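Local coordinates for protein B-cell differentiation antigen CD72 (Mus musculus, PDB 5B1R) that acts as a B-cell receptor co-receptor with positive and negative roles, recognising the Sm/RNP self-antigen and inhibiting receptor signalling when coligated with that receptor, at residues Y18-L23 / Q30-S35. The protein carries 2 engineered substitutions. Numbering follows the deposited sequence.
Sequences YISHTL and QKYCTS
Y32 turns the CE2 edge of its ring to Y18, with S20 OG beside the same carbon; Y18 and S20 belong to strand 15-21 and send their side chains to the same side. Y18 CE2 comes to the edge of the Y32 ring, in its plane, 4.0 Å from Y32 CE2, so the two tyrosines, crossing at about a right angle, meet through these two carbons, edge-on for Y32. Their OH atoms stay 4.1 Å apart, and no hydrogen bond joins the segments. S20 OG sits obliquely to the Y32 ring, 3.9 Å from Y32 CE2, a van der Waals distance. With CG anti to its backbone N (chi1 -177°), beside the carbonyl carbon, Y32 directs its ring at the strand. The nearest backbone approach is 8.8 Å, between Y18 CA and C33 CA. The two segments bury 96 Å² in all, more than half of it on Y32. R24 ties the polar and aromatic partners together: its NH1 hydrogen-bonds S20 OG, and it makes a cation-pi contact with Y32. Within segment 30-35, S35 OG donates to Y32 O (2.7 Å), in the carbonyl plane on a lone pair. The contact thus joins helix 26-35 of the extracellular C-type lectin-like domain to strand 15-21, which pairs antiparallel with strand 109-119; the C33-C113 disulfide links that helix directly to the latter strand, and C33 also packs on L40 of strand 39-40.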
ATOM      1  N   TYR A  18      -5.615   1.523  -5.473  1.00  9.51           N
ATOM      2  CA  TYR A  18      -6.541   2.567  -5.091  1.00 10.09           C
ATOM      3  C   TYR A  18      -5.963   3.287  -3.875  1.00  9.45           C
ATOM      4  O   TYR A  18      -5.718   2.652  -2.830  1.00 10.82           O
ATOM      5  CB  TYR A  18      -7.922   1.983  -4.756  1.00 11.82           C
ATOM      6  CG  TYR A  18      -8.858   3.026  -4.218  1.00 12.16           C
ATOM      7  CD1 TYR A  18      -9.468   3.931  -5.072  1.00 13.41           C
ATOM      8  CD2 TYR A  18      -9.114   3.130  -2.848  1.00 12.44           C
ATOM      9  CE1 TYR A  18     -10.313   4.905  -4.572  1.00 15.08           C
ATOM     10  CE2 TYR A  18      -9.957   4.091  -2.360  1.00 13.11           C
ATOM     11  CZ  TYR A  18     -10.550   4.977  -3.223  1.00 13.01           C
ATOM     12  OH  TYR A  18     -11.395   5.933  -2.745  1.00 15.19           O
ATOM     13  N   ILE A  19      -5.729   4.589  -4.015  1.00  9.54           N
ATOM     14  CA  ILE A  19      -5.285   5.381  -2.871  1.00 10.38           C
ATOM     15  C   ILE A  19      -6.508   5.882  -2.110  1.00 10.07           C
ATOM     16  O   ILE A  19      -7.332   6.597  -2.659  1.00 11.34           O
ATOM     17  CB  ILE A  19      -4.428   6.590  -3.311  1.00 11.01           C
ATOM     18  CG1 ILE A  19      -3.200   6.144  -4.121  1.00 11.05           C
ATOM     19  CG2 ILE A  19      -4.040   7.422  -2.079  1.00 12.39           C
ATOM     20  CD1 ILE A  19      -2.542   7.296  -4.873  1.00 12.65           C
ATOM     21  N   SER A  20      -6.624   5.497  -0.846  1.00 10.15           N
ATOM     22  CA  SER A  20      -7.672   6.039   0.008  1.00 10.42           C
ATOM     23  C   SER A  20      -7.087   7.126   0.896  1.00 10.43           C
ATOM     24  O   SER A  20      -6.245   6.856   1.750  1.00 11.75           O
ATOM     25  CB  SER A  20      -8.307   4.953   0.867  1.00 11.47           C
ATOM     26  OG  SER A  20      -9.394   5.508   1.594  1.00 11.89           O
ATOM     27  N   HIS A  21      -7.524   8.362   0.680  1.00 12.04           N
ATOM     28  CA  HIS A  21      -6.989   9.490   1.437  1.00 13.54           C
ATOM     29  C   HIS A  21      -7.559   9.561   2.859  1.00 13.43           C
ATOM     30  O   HIS A  21      -7.032  10.278   3.708  1.00 15.42           O
ATOM     31  CB  HIS A  21      -7.257  10.805   0.705  1.00 16.02           C
ATOM     32  CG  HIS A  21      -6.680  10.843  -0.671  1.00 19.20           C
ATOM     33  ND1 HIS A  21      -5.323  10.905  -0.909  1.00 19.04           N
ATOM     34  CD2 HIS A  21      -7.274  10.808  -1.886  1.00 23.31           C
ATOM     35  CE1 HIS A  21      -5.108  10.916  -2.213  1.00 22.64           C
ATOM     36  NE2 HIS A  21      -6.275  10.855  -2.826  1.00 23.45           N
ATOM     37  N   THR A  22      -8.635   8.821   3.098  1.00 12.57           N
ATOM     38  CA  THR A  22      -9.329   8.823   4.387  1.00 13.00           C
ATOM     39  C   THR A  22      -8.417   8.304   5.473  1.00 12.70           C
ATOM     40  O   THR A  22      -7.809   7.244   5.339  1.00 12.93           O
ATOM     41  CB  THR A  22     -10.572   7.915   4.309  1.00 13.96           C
ATOM     42  OG1 THR A  22     -11.380   8.335   3.202  1.00 15.76           O
ATOM     43  CG2 THR A  22     -11.408   7.944   5.599  1.00 15.45           C
ATOM     44  N   LEU A  23      -8.344   9.039   6.576  1.00 12.54           N
ATOM     45  CA  LEU A  23      -7.494   8.643   7.689  1.00 12.53           C
ATOM     46  C   LEU A  23      -8.154   7.514   8.480  1.00 12.74           C
ATOM     47  O   LEU A  23      -9.275   7.664   8.978  1.00 13.38           O
ATOM     48  CB  LEU A  23      -7.200   9.828   8.618  1.00 14.38           C
ATOM     49  CG  LEU A  23      -6.586  11.067   7.962  1.00 15.97           C
ATOM     50  CD1 LEU A  23      -6.254  12.096   9.037  1.00 18.33           C
ATOM     51  CD2 LEU A  23      -5.353  10.733   7.125  1.00 17.85           C
ATOM     52  N   GLN A  30      -7.651  -1.973   6.455  1.00 12.46           N
ATOM     53  CA  GLN A  30      -7.820  -3.337   5.954  1.00 13.11           C
ATOM     54  C   GLN A  30      -9.287  -3.660   5.682  1.00 13.32           C
ATOM     55  O   GLN A  30      -9.634  -4.179   4.619  1.00 15.01           O
ATOM     56  CB  GLN A  30      -7.224  -4.352   6.926  1.00 16.25           C
ATOM     57  CG  GLN A  30      -7.253  -5.769   6.389  1.00 22.74           C
ATOM     58  CD  GLN A  30      -6.512  -6.738   7.280  1.00 32.89           C
ATOM     59  OE1 GLN A  30      -6.443  -6.553   8.495  1.00 38.66           O
ATOM     60  NE2 GLN A  30      -5.948  -7.778   6.680  1.00 37.93           N
ATOM     61  N   LYS A  31     -10.155  -3.294   6.618  1.00 13.73           N
ATOM     62  CA  LYS A  31     -11.577  -3.545   6.448  1.00 15.51           C
ATOM     63  C   LYS A  31     -12.120  -2.771   5.252  1.00 14.64           C
ATOM     64  O   LYS A  31     -12.952  -3.282   4.492  1.00 15.69           O
ATOM     65  CB  LYS A  31     -12.322  -3.173   7.720  1.00 17.33           C
ATOM     66  CG  LYS A  31     -12.144  -4.199   8.825  1.00 22.27           C
ATOM     67  CD  LYS A  31     -12.558  -3.672  10.204  1.00 27.97           C
ATOM     68  CE  LYS A  31     -14.068  -3.581  10.371  1.00 34.74           C
ATOM     69  NZ  LYS A  31     -14.681  -2.417   9.669  1.00 40.48           N
ATOM     70  N   TYR A  32     -11.648  -1.547   5.072  1.00 13.60           N
ATOM     71  CA  TYR A  32     -12.108  -0.756   3.948  1.00 13.98           C
ATOM     72  C   TYR A  32     -11.664  -1.406   2.629  1.00 13.46           C
ATOM     73  O   TYR A  32     -12.464  -1.564   1.702  1.00 13.58           O
ATOM     74  CB  TYR A  32     -11.641   0.694   4.047  1.00 15.35           C
ATOM     75  CG  TYR A  32     -12.189   1.483   2.909  1.00 14.95           C
ATOM     76  CD1 TYR A  32     -13.547   1.746   2.819  1.00 18.13           C
ATOM     77  CD2 TYR A  32     -11.360   1.902   1.886  1.00 15.59           C
ATOM     78  CE1 TYR A  32     -14.055   2.430   1.744  1.00 21.44           C
ATOM     79  CE2 TYR A  32     -11.862   2.588   0.817  1.00 17.51           C
ATOM     80  CZ  TYR A  32     -13.214   2.849   0.751  1.00 20.14           C
ATOM     81  OH  TYR A  32     -13.734   3.525  -0.324  1.00 26.62           O
ATOM     82  N   CYS A  33     -10.400  -1.811   2.535  1.00 12.16           N
ATOM     83  CA  CYS A  33      -9.982  -2.487   1.297  1.00 11.85           C
ATOM     84  C   CYS A  33     -10.821  -3.746   1.056  1.00 12.81           C
ATOM     85  O   CYS A  33     -11.239  -4.017  -0.063  1.00 12.93           O
ATOM     86  CB  CYS A  33      -8.496  -2.838   1.312  1.00 11.52           C
ATOM     87  SG  CYS A  33      -7.359  -1.430   1.406  1.00 11.47           S
ATOM     88  N   THR A  34     -11.088  -4.504   2.113  1.00 13.82           N
ATOM     89  CA  THR A  34     -11.903  -5.703   1.980  1.00 16.10           C
ATOM     90  C   THR A  34     -13.299  -5.368   1.448  1.00 16.14           C
ATOM     91  O   THR A  34     -13.850  -6.118   0.647  1.00 18.36           O
ATOM     92  CB  THR A  34     -12.006  -6.437   3.332  1.00 18.08           C
ATOM     93  OG1 THR A  34     -10.698  -6.871   3.706  1.00 20.18           O
ATOM     94  CG2 THR A  34     -12.945  -7.643   3.248  1.00 21.01           C
ATOM     95  N   SER A  35     -13.855  -4.230   1.870  1.00 16.57           N
ATOM     96  CA  SER A  35     -15.172  -3.800   1.389  1.00 18.08           C
ATOM     97  C   SER A  35     -15.162  -3.484  -0.110  1.00 19.02           C
ATOM     98  O   SER A  35     -16.218  -3.470  -0.753  1.00 21.40           O
ATOM     99  CB  SER A  35     -15.693  -2.602   2.199  1.00 20.14           C
ATOM    100  OG  SER A  35     -15.160  -1.380   1.723  1.00 20.27           O
TER